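Local coordinates for protein UDP-glucose 6-dehydrogenase (Pyrobaculum islandicum, PDB 3VTF) that probably oxidises UDP-glucose to UDP-glucuronate in the single step of UDP-glucuronate biosynthesis from that sugar nucleotide, reducing two NAD+ per sugar, at residues A[46-51]-A[96-101]; A[103-108]-A[121-126]; A[115-120]-A[152-157]; A[125-130]-A[138-143]. All coordinates share one frame; numbering follows the deposited sequence.

Interaction 1. Residues A[46-51]-A[96-101]; sequences RVVGYD and AATDAT
Arg46 and Val48, two residues apart on strand 46-50, meet Ala97 and Thr98 of the turn that leads from helix 91-96 into strand 100-103. The packed part is small and buried: Val48 CG2 lies 3.8 Å from Thr98 CG2, the two side chains crossing at a slant. In Thr98 both branches are fixed by a chi1 of 57°, which sets CG2 anti to the carbonyl carbon and facing Val48. OG1 takes the other direction, where Ser25 OG is its main hydrogen-bond partner; this serine belongs to strand 23-27, which runs between strands 46-50 and 100-103 in the sheet.

Toward solvent the contact becomes polar and more open. Arg46, extended from CG to NE, carries its guanidinium out to the exposed Ala97, where NH1 donates to Ala97 O at 2.7 Å with an N-H...O angle of 161°. The oxygen lies near the guanidinium plane, whereas the donor is tilted 34° from the carbonyl plane. Val48 CG2 lies 4.0 Å above one guanidinium face, toward its rim, and Ala97 CB is 4.0 Å from NH2. Ala97 O lies in the C-terminal end region of helix 91-96, where backbone carbonyls gather, so the arginine's positive charge is probably favourable there, and one short charged bond supplements a thin apolar contact.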
loop_
_atom_site.group_PDB
_atom_site.type_symbol
_atom_site.label_atom_id
_atom_site.label_comp_id
_atom_site.label_asym_id
_atom_site.label_seq_id
_atom_site.Cartn_x
_atom_site.Cartn_y
_atom_site.Cartn_z
ATOM N N ARG A 46 21.318 9.254 30.986
ATOM C CA ARG A 46 22.585 8.601 31.253
ATOM C C ARG A 46 22.484 7.250 30.621
ATOM O O ARG A 46 21.483 6.496 30.850
ATOM C CB ARG A 46 22.781 8.458 32.793
ATOM C CG ARG A 46 24.083 7.762 33.194
ATOM C CD ARG A 46 23.999 7.392 34.664
ATOM N NE ARG A 46 25.096 6.497 35.037
ATOM C CZ ARG A 46 24.940 5.214 35.294
ATOM N NH1 ARG A 46 23.728 4.692 35.249
ATOM N NH2 ARG A 46 25.996 4.477 35.594
ATOM N N VAL A 47 23.455 6.954 29.768
ATOM C CA VAL A 47 23.385 5.751 28.937
ATOM C C VAL A 47 24.668 4.935 29.077
ATOM O O VAL A 47 25.823 5.475 29.056
ATOM C CB VAL A 47 23.184 6.090 27.434
ATOM C CG1 VAL A 47 23.218 4.830 26.534
ATOM C CG2 VAL A 47 21.909 6.877 27.239
ATOM N N VAL A 48 24.495 3.632 29.215
ATOM C CA VAL A 48 25.618 2.720 29.212
ATOM C C VAL A 48 25.415 1.687 28.096
ATOM O O VAL A 48 24.452 0.912 28.124
ATOM C CB VAL A 48 25.788 1.988 30.598
ATOM C CG1 VAL A 48 27.045 1.117 30.543
ATOM C CG2 VAL A 48 25.856 2.989 31.768
ATOM N N GLY A 49 26.304 1.651 27.118
ATOM C CA GLY A 49 26.170 0.719 26.005
ATOM C C GLY A 49 27.084 -0.470 26.135
ATOM O O GLY A 49 28.064 -0.438 26.912
ATOM N N TYR A 50 26.770 -1.513 25.377
ATOM C CA TYR A 50 27.651 -2.701 25.330
ATOM C C TYR A 50 27.377 -3.403 24.043
ATOM O O TYR A 50 26.206 -3.451 23.582
ATOM C CB TYR A 50 27.396 -3.605 26.563
ATOM C CG TYR A 50 28.287 -4.808 26.526
ATOM C CD1 TYR A 50 29.647 -4.708 26.931
ATOM C CD2 TYR A 50 27.834 -6.015 25.994
ATOM C CE1 TYR A 50 30.498 -5.833 26.858
ATOM C CE2 TYR A 50 28.689 -7.139 25.896
ATOM C CZ TYR A 50 30.019 -7.008 26.351
ATOM O OH TYR A 50 30.873 -8.089 26.299
ATOM N N ASP A 51 28.411 -4.006 23.463
ATOM C CA ASP A 51 28.256 -4.885 22.329
ATOM C C ASP A 51 29.153 -6.115 22.494
ATOM O O ASP A 51 30.224 -6.031 23.152
ATOM C CB ASP A 51 28.699 -4.151 21.059
ATOM C CG ASP A 51 28.318 -4.874 19.810
ATOM O OD1 ASP A 51 27.207 -4.636 19.307
ATOM O OD2 ASP A 51 29.127 -5.650 19.268
ATOM N N ALA A 96 23.320 -3.716 35.290
ATOM C CA ALA A 96 23.214 -3.514 36.772
ATOM C C ALA A 96 23.362 -2.056 37.113
ATOM O O ALA A 96 22.861 -1.607 38.136
ATOM C CB ALA A 96 24.239 -4.359 37.533
ATOM N N ALA A 97 23.955 -1.279 36.204
ATOM C CA ALA A 97 24.225 0.112 36.473
ATOM C C ALA A 97 23.027 1.022 35.997
ATOM O O ALA A 97 23.023 2.242 36.198
ATOM C CB ALA A 97 25.585 0.521 35.806
ATOM N N THR A 98 21.978 0.433 35.437
ATOM C CA THR A 98 20.888 1.240 34.881
ATOM C C THR A 98 19.501 0.761 35.382
ATOM O O THR A 98 19.431 -0.153 36.158
ATOM C CB THR A 98 20.964 1.205 33.318
ATOM O OG1 THR A 98 20.912 -0.144 32.890
ATOM C CG2 THR A 98 22.347 1.799 32.763
ATOM N N ASP A 99 18.405 1.366 34.907
ATOM C CA ASP A 99 17.070 0.958 35.314
ATOM C C ASP A 99 16.241 0.378 34.177
ATOM O O ASP A 99 15.239 -0.278 34.423
ATOM C CB ASP A 99 16.347 2.119 35.863
ATOM C CG ASP A 99 16.915 2.534 37.238
ATOM O OD1 ASP A 99 17.275 1.626 38.012
ATOM O OD2 ASP A 99 16.975 3.736 37.477
ATOM N N ALA A 100 16.666 0.610 32.923
ATOM C CA ALA A 100 16.034 -0.090 31.793
ATOM C C ALA A 100 17.063 -0.418 30.737
ATOM O O ALA A 100 18.059 0.327 30.570
ATOM C CB ALA A 100 14.959 0.863 31.199
ATOM N N THR A 101 16.909 -1.577 30.070
ATOM C CA THR A 101 17.916 -2.023 29.076
ATOM C C THR A 101 17.161 -2.191 27.739
ATOM O O THR A 101 16.131 -2.900 27.690
ATOM C CB THR A 101 18.493 -3.395 29.454
ATOM O OG1 THR A 101 19.229 -3.221 30.673
ATOM C CG2 THR A 101 19.476 -3.981 28.326
#

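Interaction 2. Residues A[103-108]-A[121-126]; sequences IAVGTP and EAAARA
Ile103 and Val105 pack on Ala123 and Ala124 in the Rossmann-type NAD-binding domain, where the end of strand 100-103 and the loop after it lie against helix 118-134. All the cross-contacts are apolar. Ala123 CB is met by both residues of the loop side, Ile103 CG2 at 3.9 Å and Val105 CG2 at 4.3 Å. The two branches of Ile103 divide the work: at chi1 -65° CG2 is anti to the backbone N and reaches Ala123, while CG1 leads CD1 on to Ala124, 4.1 Å from its CA. Two successive alanines thus let the helix backbone come close, with the CA atoms of Ile103 and Ala123 6.8 Å apart.

In the next shell, the isoleucine is held from behind by the sheet, through backbone bonds to Val141 of strand 139-142 and to Lys143 just after it, and a hydrogen bond from Ser144 OG to Ile103 O. Beyond Val105 the loop runs to Thr107, a predicted NAD+ contact whose OG1 bonds Thr145 O. Val105 also touches the glycine-rich GxGxxG-like turn, which in this fold usually borders the dinucleotide.

On the helix side, Ala124 is backed by Ala158 and Val159 of helix 151-160. One turn links Glu121 and Arg125, and this arginine also forms salt bridges with Glu161 and Glu162. Its grip on Glu121 is side-on, two nitrogens to a single oxygen: NE reaches OE2 at 3.2 Å on the anti side, and NH2 reaches the same OE2 at 3.0 Å.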
loop_
_atom_site.group_PDB
_atom_site.type_symbol
_atom_site.label_atom_id
_atom_site.label_comp_id
_atom_site.label_asym_id
_atom_site.label_seq_id
_atom_site.Cartn_x
_atom_site.Cartn_y
_atom_site.Cartn_z
ATOM N N ILE A 103 17.158 -3.905 24.308
ATOM C CA ILE A 103 17.848 -4.970 23.599
ATOM C C ILE A 103 17.729 -4.633 22.136
ATOM O O ILE A 103 16.589 -4.561 21.573
ATOM C CB ILE A 103 17.191 -6.340 23.899
ATOM C CG1 ILE A 103 17.377 -6.668 25.404
ATOM C CG2 ILE A 103 17.693 -7.455 22.938
ATOM C CD1 ILE A 103 16.559 -7.923 25.796
ATOM N N ALA A 104 18.894 -4.519 21.482
ATOM C CA ALA A 104 18.916 -4.108 20.070
ATOM C C ALA A 104 19.805 -5.010 19.263
ATOM O O ALA A 104 20.355 -4.578 18.259
ATOM C CB ALA A 104 19.385 -2.627 19.916
ATOM N N VAL A 105 19.969 -6.286 19.668
ATOM C CA VAL A 105 20.841 -7.208 18.909
ATOM C C VAL A 105 20.116 -7.703 17.654
ATOM O O VAL A 105 18.875 -7.508 17.465
ATOM C CB VAL A 105 21.215 -8.404 19.801
ATOM C CG1 VAL A 105 21.970 -7.829 20.985
ATOM C CG2 VAL A 105 19.931 -9.084 20.369
ATOM N N GLY A 106 20.873 -8.323 16.753
ATOM C CA GLY A 106 20.235 -8.717 15.468
ATOM C C GLY A 106 19.221 -9.871 15.558
ATOM O O GLY A 106 19.149 -10.649 16.568
ATOM N N THR A 107 18.348 -9.967 14.578
ATOM C CA THR A 107 17.461 -11.117 14.453
ATOM C C THR A 107 17.613 -11.547 12.959
ATOM O O THR A 107 16.634 -11.416 12.139
ATOM C CB THR A 107 15.940 -10.838 14.756
ATOM O OG1 THR A 107 15.561 -9.567 14.168
ATOM C CG2 THR A 107 15.714 -10.729 16.336
ATOM N N PRO A 108 18.778 -12.125 12.602
ATOM C CA PRO A 108 18.936 -12.623 11.228
ATOM C C PRO A 108 18.054 -13.791 10.879
ATOM O O PRO A 108 17.424 -14.395 11.776
ATOM C CB PRO A 108 20.471 -13.028 11.148
ATOM C CG PRO A 108 20.770 -13.440 12.539
ATOM C CD PRO A 108 19.906 -12.510 13.458
ATOM N N GLU A 121 17.780 -14.013 22.874
ATOM C CA GLU A 121 17.681 -14.847 24.091
ATOM C C GLU A 121 18.921 -14.653 24.985
ATOM O O GLU A 121 18.792 -14.496 26.187
ATOM C CB GLU A 121 17.481 -16.333 23.738
ATOM C CG GLU A 121 17.563 -17.182 25.019
ATOM C CD GLU A 121 17.166 -18.614 24.840
ATOM O OE1 GLU A 121 16.892 -19.008 23.716
ATOM O OE2 GLU A 121 17.058 -19.327 25.881
ATOM N N ALA A 122 20.105 -14.625 24.393
ATOM C CA ALA A 122 21.358 -14.412 25.177
ATOM C C ALA A 122 21.385 -13.066 25.783
ATOM O O ALA A 122 21.838 -12.882 26.930
ATOM C CB ALA A 122 22.642 -14.647 24.322
ATOM N N ALA A 123 20.847 -12.032 25.072
ATOM C CA ALA A 123 20.890 -10.709 25.655
ATOM C C ALA A 123 19.892 -10.692 26.835
ATOM O O ALA A 123 20.166 -10.062 27.838
ATOM C CB ALA A 123 20.419 -9.674 24.601
ATOM N N ALA A 124 18.740 -11.377 26.695
ATOM C CA ALA A 124 17.705 -11.326 27.757
ATOM C C ALA A 124 18.335 -12.046 29.029
ATOM O O ALA A 124 18.088 -11.645 30.161
ATOM C CB ALA A 124 16.450 -12.105 27.354
ATOM N N ARG A 125 19.094 -13.101 28.804
ATOM C CA ARG A 125 19.692 -13.839 29.978
ATOM C C ARG A 125 20.691 -12.914 30.639
ATOM O O ARG A 125 20.817 -12.873 31.882
ATOM C CB ARG A 125 20.366 -15.142 29.505
ATOM C CG ARG A 125 19.311 -16.183 29.124
ATOM C CD ARG A 125 19.833 -17.645 29.020
ATOM N NE ARG A 125 18.723 -18.508 28.540
ATOM C CZ ARG A 125 17.733 -18.944 29.328
ATOM N NH1 ARG A 125 17.772 -18.670 30.616
ATOM N NH2 ARG A 125 16.699 -19.643 28.870
ATOM N N ALA A 126 21.447 -12.149 29.820
ATOM C CA ALA A 126 22.366 -11.181 30.432
ATOM C C ALA A 126 21.666 -10.135 31.241
ATOM O O ALA A 126 22.148 -9.718 32.313
ATOM C CB ALA A 126 23.305 -10.534 29.400
#

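Interaction 3. Residues A[115-120]-A[152-157]; sequences ADLRYV and EGLVAR
Asp116 OD1, one residue ahead of the Leu117 that packs on Leu154, accepts two hydrogen bonds from Arg118. One comes from the backbone, Arg118 N to OD1 at 3.0 Å, and closes an Asx turn; the other comes from Arg118 NE, also 3.0 Å from OD1, on its syn side. Arg118 NH2 adds a shorter bond of 2.6 Å to the syn lone pair of Asp116 OD2, nearly straight at 167°. The guanidinium thus grips the carboxylate side-on, NE to OD1 and NH2 to OD2, which restrains its rotation beside the start of helix 118-134, with Leu117 at the N-cap position.

Across to helix 151-160 the contact is wholly apolar. Leu154 CD2 meets Leu117 CB at 3.8 Å. One turn deeper, Val120 CG1 lies only 3.5 Å from Val155 CG2, tighter than usual for carbons, with the two valines at about a right angle. A chi1 of 168° sets Val120 CG1 anti to the backbone N and directs it at its partner. Val155 also rests on Val140 and Val142 of the sheet. Neighbouring helices that pack on one another and on the same sheet are typical of Rossmann-type alpha/beta domains.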
loop_
_atom_site.group_PDB
_atom_site.type_symbol
_atom_site.label_atom_id
_atom_site.label_comp_id
_atom_site.label_asym_id
_atom_site.label_seq_id
_atom_site.Cartn_x
_atom_site.Cartn_y
_atom_site.Cartn_z
ATOM N N ALA A 115 12.630 -16.167 12.065
ATOM C CA ALA A 115 13.545 -15.313 12.803
ATOM C C ALA A 115 14.474 -16.181 13.713
ATOM O O ALA A 115 13.984 -16.979 14.500
ATOM C CB ALA A 115 12.781 -14.314 13.713
ATOM N N ASP A 116 15.764 -15.907 13.673
ATOM C CA ASP A 116 16.766 -16.523 14.579
ATOM C C ASP A 116 16.689 -15.658 15.845
ATOM O O ASP A 116 17.212 -14.559 15.866
ATOM C CB ASP A 116 18.178 -16.351 13.990
ATOM C CG ASP A 116 19.290 -16.970 14.896
ATOM O OD1 ASP A 116 19.058 -17.265 16.059
ATOM O OD2 ASP A 116 20.377 -17.169 14.420
ATOM N N LEU A 117 16.211 -16.228 16.930
ATOM C CA LEU A 117 16.099 -15.498 18.216
ATOM C C LEU A 117 17.198 -15.789 19.272
ATOM O O LEU A 117 17.122 -15.347 20.463
ATOM C CB LEU A 117 14.696 -15.727 18.846
ATOM C CG LEU A 117 13.563 -15.153 17.927
ATOM C CD1 LEU A 117 12.222 -15.565 18.546
ATOM C CD2 LEU A 117 13.680 -13.615 17.748
ATOM N N ARG A 118 18.243 -16.459 18.843
ATOM C CA ARG A 118 19.347 -16.764 19.801
ATOM C C ARG A 118 20.064 -15.551 20.324
ATOM O O ARG A 118 20.430 -15.529 21.493
ATOM C CB ARG A 118 20.392 -17.686 19.128
ATOM C CG ARG A 118 19.916 -19.133 18.857
ATOM C CD ARG A 118 21.073 -19.852 18.104
ATOM N NE ARG A 118 21.338 -19.135 16.826
ATOM C CZ ARG A 118 22.531 -18.937 16.333
ATOM N NH1 ARG A 118 23.613 -19.433 16.977
ATOM N NH2 ARG A 118 22.658 -18.198 15.232
ATOM N N TYR A 119 20.283 -14.504 19.496
ATOM C CA TYR A 119 20.958 -13.285 19.980
ATOM C C TYR A 119 20.113 -12.558 21.024
ATOM O O TYR A 119 20.647 -12.066 22.051
ATOM C CB TYR A 119 21.256 -12.298 18.786
ATOM C CG TYR A 119 22.066 -12.968 17.651
ATOM C CD1 TYR A 119 23.447 -12.852 17.644
ATOM C CD2 TYR A 119 21.459 -13.750 16.671
ATOM C CE1 TYR A 119 24.231 -13.470 16.665
ATOM C CE2 TYR A 119 22.233 -14.379 15.718
ATOM C CZ TYR A 119 23.621 -14.254 15.728
ATOM O OH TYR A 119 24.397 -14.868 14.731
ATOM N N VAL A 120 18.793 -12.436 20.737
ATOM C CA VAL A 120 17.862 -11.823 21.708
ATOM C C VAL A 120 17.805 -12.681 23.025
ATOM O O VAL A 120 17.804 -12.120 24.123
ATOM C CB VAL A 120 16.444 -11.768 21.065
ATOM C CG1 VAL A 120 15.314 -11.407 22.093
ATOM C CG2 VAL A 120 16.452 -10.741 19.868
ATOM N N GLU A 152 6.860 -11.086 25.836
ATOM C CA GLU A 152 6.268 -11.601 27.067
ATOM C C GLU A 152 6.534 -13.079 27.164
ATOM O O GLU A 152 6.284 -13.664 28.213
ATOM C CB GLU A 152 4.743 -11.393 27.028
ATOM C CG GLU A 152 4.485 -9.911 27.253
ATOM C CD GLU A 152 3.018 -9.648 27.154
ATOM O OE1 GLU A 152 2.486 -9.994 26.078
ATOM O OE2 GLU A 152 2.459 -9.116 28.126
ATOM N N GLY A 153 6.961 -13.706 26.053
ATOM C CA GLY A 153 7.288 -15.151 26.096
ATOM C C GLY A 153 8.754 -15.407 26.329
ATOM O O GLY A 153 9.230 -15.257 27.454
ATOM N N LEU A 154 9.495 -15.675 25.251
ATOM C CA LEU A 154 10.897 -15.971 25.358
ATOM C C LEU A 154 11.697 -14.981 26.249
ATOM O O LEU A 154 12.458 -15.399 27.117
ATOM C CB LEU A 154 11.515 -15.994 23.936
ATOM C CG LEU A 154 13.059 -15.918 23.884
ATOM C CD1 LEU A 154 13.625 -17.156 24.555
ATOM C CD2 LEU A 154 13.602 -15.854 22.485
ATOM N N VAL A 155 11.580 -13.658 25.995
ATOM C CA VAL A 155 12.429 -12.661 26.694
ATOM C C VAL A 155 12.047 -12.604 28.193
ATOM O O VAL A 155 12.961 -12.741 29.029
ATOM C CB VAL A 155 12.279 -11.239 26.044
ATOM C CG1 VAL A 155 12.805 -10.119 26.952
ATOM C CG2 VAL A 155 12.942 -11.197 24.635
ATOM N N ALA A 156 10.757 -12.521 28.526
ATOM C CA ALA A 156 10.360 -12.491 29.951
ATOM C C ALA A 156 10.804 -13.761 30.645
ATOM O O ALA A 156 11.209 -13.718 31.803
ATOM C CB ALA A 156 8.863 -12.283 30.123
ATOM N N ARG A 157 10.750 -14.865 29.920
ATOM C CA ARG A 157 11.152 -16.162 30.548
ATOM C C ARG A 157 12.646 -16.254 30.751
ATOM O O ARG A 157 13.088 -16.656 31.806
ATOM C CB ARG A 157 10.655 -17.354 29.708
ATOM C CG ARG A 157 11.022 -18.681 30.332
ATOM C CD ARG A 157 10.344 -19.856 29.589
ATOM N NE ARG A 157 10.576 -19.808 28.140
ATOM C CZ ARG A 157 11.755 -20.105 27.570
ATOM N NH1 ARG A 157 12.821 -20.407 28.320
ATOM N NH2 ARG A 157 11.910 -20.042 26.241
#

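Interaction 4. Residues A[125-130]-A[138-143]; sequences RAVGRG and HLVVVK
In the beta-alpha-beta unit formed by strand 100-103, helix 118-134 and strand 139-142, Val127 joins the helix to the second strand. Its CG1 lies 3.7 Å from Val140 CG2, the closest approach between the two segments, and the CA atoms of the two valines are 7.5 Å apart. Chi1 of 172° sends Val127 CG1 anti to the backbone N and toward the strand; on the other side Val140 offers CG2, the methyl anti to its carbonyl carbon. The same Val127 CG1 also approaches the ring of His138, 4.4 Å from ND1, obliquely. That ring is packed against Thr98 and Thr101, and its NE2 has a weak hydrogen bond to Val95 O.

As in the Rossmann fold generally, the sheet, parallel in this part, is covered by helices on both faces, and here the strand residues sort accordingly. Val140 points at Val127, whereas Leu139, whose CB is directed away from Val127's helix, packs on helix 199-208 at the opposite face. Backbone bonds to Asp99 and Thr101 on one side and to Ser169 and Ala171 on the other hold this strand inside the sheet.

Arg129, farther along the helix, folds back over its own turn, one guanidinium face lying over Arg125 O, 3.8 Å from the plane, while its NE makes a salt bridge to Glu92 on helix 91-96.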
loop_
_atom_site.group_PDB
_atom_site.type_symbol
_atom_site.label_atom_id
_atom_site.label_comp_id
_atom_site.label_asym_id
_atom_site.label_seq_id
_atom_site.Cartn_x
_atom_site.Cartn_y
_atom_site.Cartn_z
ATOM N N ARG A 125 19.094 -13.101 28.804
ATOM C CA ARG A 125 19.692 -13.839 29.978
ATOM C C ARG A 125 20.691 -12.914 30.639
ATOM O O ARG A 125 20.817 -12.873 31.882
ATOM C CB ARG A 125 20.366 -15.142 29.505
ATOM C CG ARG A 125 19.311 -16.183 29.124
ATOM C CD ARG A 125 19.833 -17.645 29.020
ATOM N NE ARG A 125 18.723 -18.508 28.540
ATOM C CZ ARG A 125 17.733 -18.944 29.328
ATOM N NH1 ARG A 125 17.772 -18.670 30.616
ATOM N NH2 ARG A 125 16.699 -19.643 28.870
ATOM N N ALA A 126 21.447 -12.149 29.820
ATOM C CA ALA A 126 22.366 -11.181 30.432
ATOM C C ALA A 126 21.666 -10.135 31.241
ATOM O O ALA A 126 22.148 -9.718 32.313
ATOM C CB ALA A 126 23.305 -10.534 29.400
ATOM N N VAL A 127 20.523 -9.676 30.729
ATOM C CA VAL A 127 19.716 -8.751 31.425
ATOM C C VAL A 127 19.279 -9.368 32.748
ATOM O O VAL A 127 19.386 -8.680 33.786
ATOM C CB VAL A 127 18.507 -8.276 30.587
ATOM C CG1 VAL A 127 17.591 -7.451 31.462
ATOM C CG2 VAL A 127 19.009 -7.360 29.380
ATOM N N GLY A 128 18.803 -10.623 32.696
ATOM C CA GLY A 128 18.366 -11.311 33.951
ATOM C C GLY A 128 19.538 -11.368 34.992
ATOM O O GLY A 128 19.380 -11.066 36.136
ATOM N N ARG A 129 20.729 -11.665 34.536
ATOM C CA ARG A 129 21.923 -11.674 35.483
ATOM C C ARG A 129 22.214 -10.283 36.043
ATOM O O ARG A 129 22.495 -10.089 37.219
ATOM C CB ARG A 129 23.078 -12.235 34.689
ATOM C CG ARG A 129 22.935 -13.746 34.511
ATOM C CD ARG A 129 24.246 -14.400 34.094
ATOM N NE ARG A 129 24.604 -13.955 32.767
ATOM C CZ ARG A 129 24.260 -14.563 31.619
ATOM N NH1 ARG A 129 23.606 -15.693 31.610
ATOM N NH2 ARG A 129 24.632 -14.044 30.463
ATOM N N GLY A 130 22.046 -9.243 35.222
ATOM C CA GLY A 130 22.337 -7.893 35.733
ATOM C C GLY A 130 21.290 -7.498 36.744
ATOM O O GLY A 130 21.590 -6.837 37.755
ATOM N N HIS A 138 13.633 -3.518 37.328
ATOM C CA HIS A 138 14.280 -3.073 36.090
ATOM C C HIS A 138 13.275 -3.232 34.950
ATOM O O HIS A 138 12.381 -4.075 35.022
ATOM C CB HIS A 138 15.389 -4.050 35.748
ATOM C CG HIS A 138 16.511 -3.438 34.892
ATOM N ND1 HIS A 138 16.618 -3.696 33.558
ATOM C CD2 HIS A 138 17.565 -2.582 35.214
ATOM C CE1 HIS A 138 17.673 -3.030 33.048
ATOM N NE2 HIS A 138 18.253 -2.355 34.058
ATOM N N LEU A 139 13.443 -2.439 33.869
ATOM C CA LEU A 139 12.618 -2.608 32.682
ATOM C C LEU A 139 13.398 -3.206 31.534
ATOM O O LEU A 139 14.460 -2.716 31.163
ATOM C CB LEU A 139 12.017 -1.241 32.269
ATOM C CG LEU A 139 11.213 -1.176 30.948
ATOM C CD1 LEU A 139 9.947 -2.045 30.988
ATOM C CD2 LEU A 139 10.817 0.273 30.695
ATOM N N VAL A 140 12.867 -4.249 30.919
ATOM C CA VAL A 140 13.570 -4.861 29.786
ATOM C C VAL A 140 12.808 -4.417 28.502
ATOM O O VAL A 140 11.584 -4.683 28.355
ATOM C CB VAL A 140 13.417 -6.390 29.887
ATOM C CG1 VAL A 140 14.180 -7.053 28.746
ATOM C CG2 VAL A 140 13.985 -6.834 31.266
ATOM N N VAL A 141 13.499 -3.739 27.594
ATOM C CA VAL A 141 12.776 -3.215 26.416
ATOM C C VAL A 141 13.345 -3.873 25.166
ATOM O O VAL A 141 14.599 -3.847 24.932
ATOM C CB VAL A 141 12.979 -1.651 26.330
ATOM C CG1 VAL A 141 12.175 -1.040 25.103
ATOM C CG2 VAL A 141 12.576 -0.946 27.648
ATOM N N VAL A 142 12.480 -4.430 24.345
ATOM C CA VAL A 142 12.953 -5.120 23.164
ATOM C C VAL A 142 12.843 -4.141 21.949
ATOM O O VAL A 142 11.694 -3.790 21.553
ATOM C CB VAL A 142 12.096 -6.385 22.874
ATOM C CG1 VAL A 142 12.669 -7.117 21.630
ATOM C CG2 VAL A 142 12.007 -7.364 24.097
ATOM N N LYS A 143 13.994 -3.726 21.404
ATOM C CA LYS A 143 13.984 -2.880 20.164
ATOM C C LYS A 143 14.162 -3.774 18.924
ATOM O O LYS A 143 13.719 -3.435 17.876
ATOM C CB LYS A 143 15.158 -1.912 20.192
ATOM C CG LYS A 143 14.978 -0.742 21.135
ATOM C CD LYS A 143 13.776 0.076 20.763
ATOM C CE LYS A 143 14.037 1.017 19.635
ATOM N NZ LYS A 143 12.838 1.982 19.651
#

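All four contacts belong to the NAD-binding domain, and three of them use helix 118-134: interaction 3 its start, interactions 2 and 4 successive turns, with Arg125 and Ala126 in common. Interactions 2 and 4 are buried and apolar, interaction 4 with a histidine ring at its margin; their strands, 100-103 and 139-142, are neighbours in the sheet. Interaction 3 is partly buried and adds the next helix over interaction 4. Interaction 1, also partly buried, joins strand 46-50 to the turn before strand 100-103 and is alone in having a hydrogen bond across its segments. Interactions 2 and 3 lie nearest the predicted NAD+ residues, whereas 1 and 4 mainly connect framework.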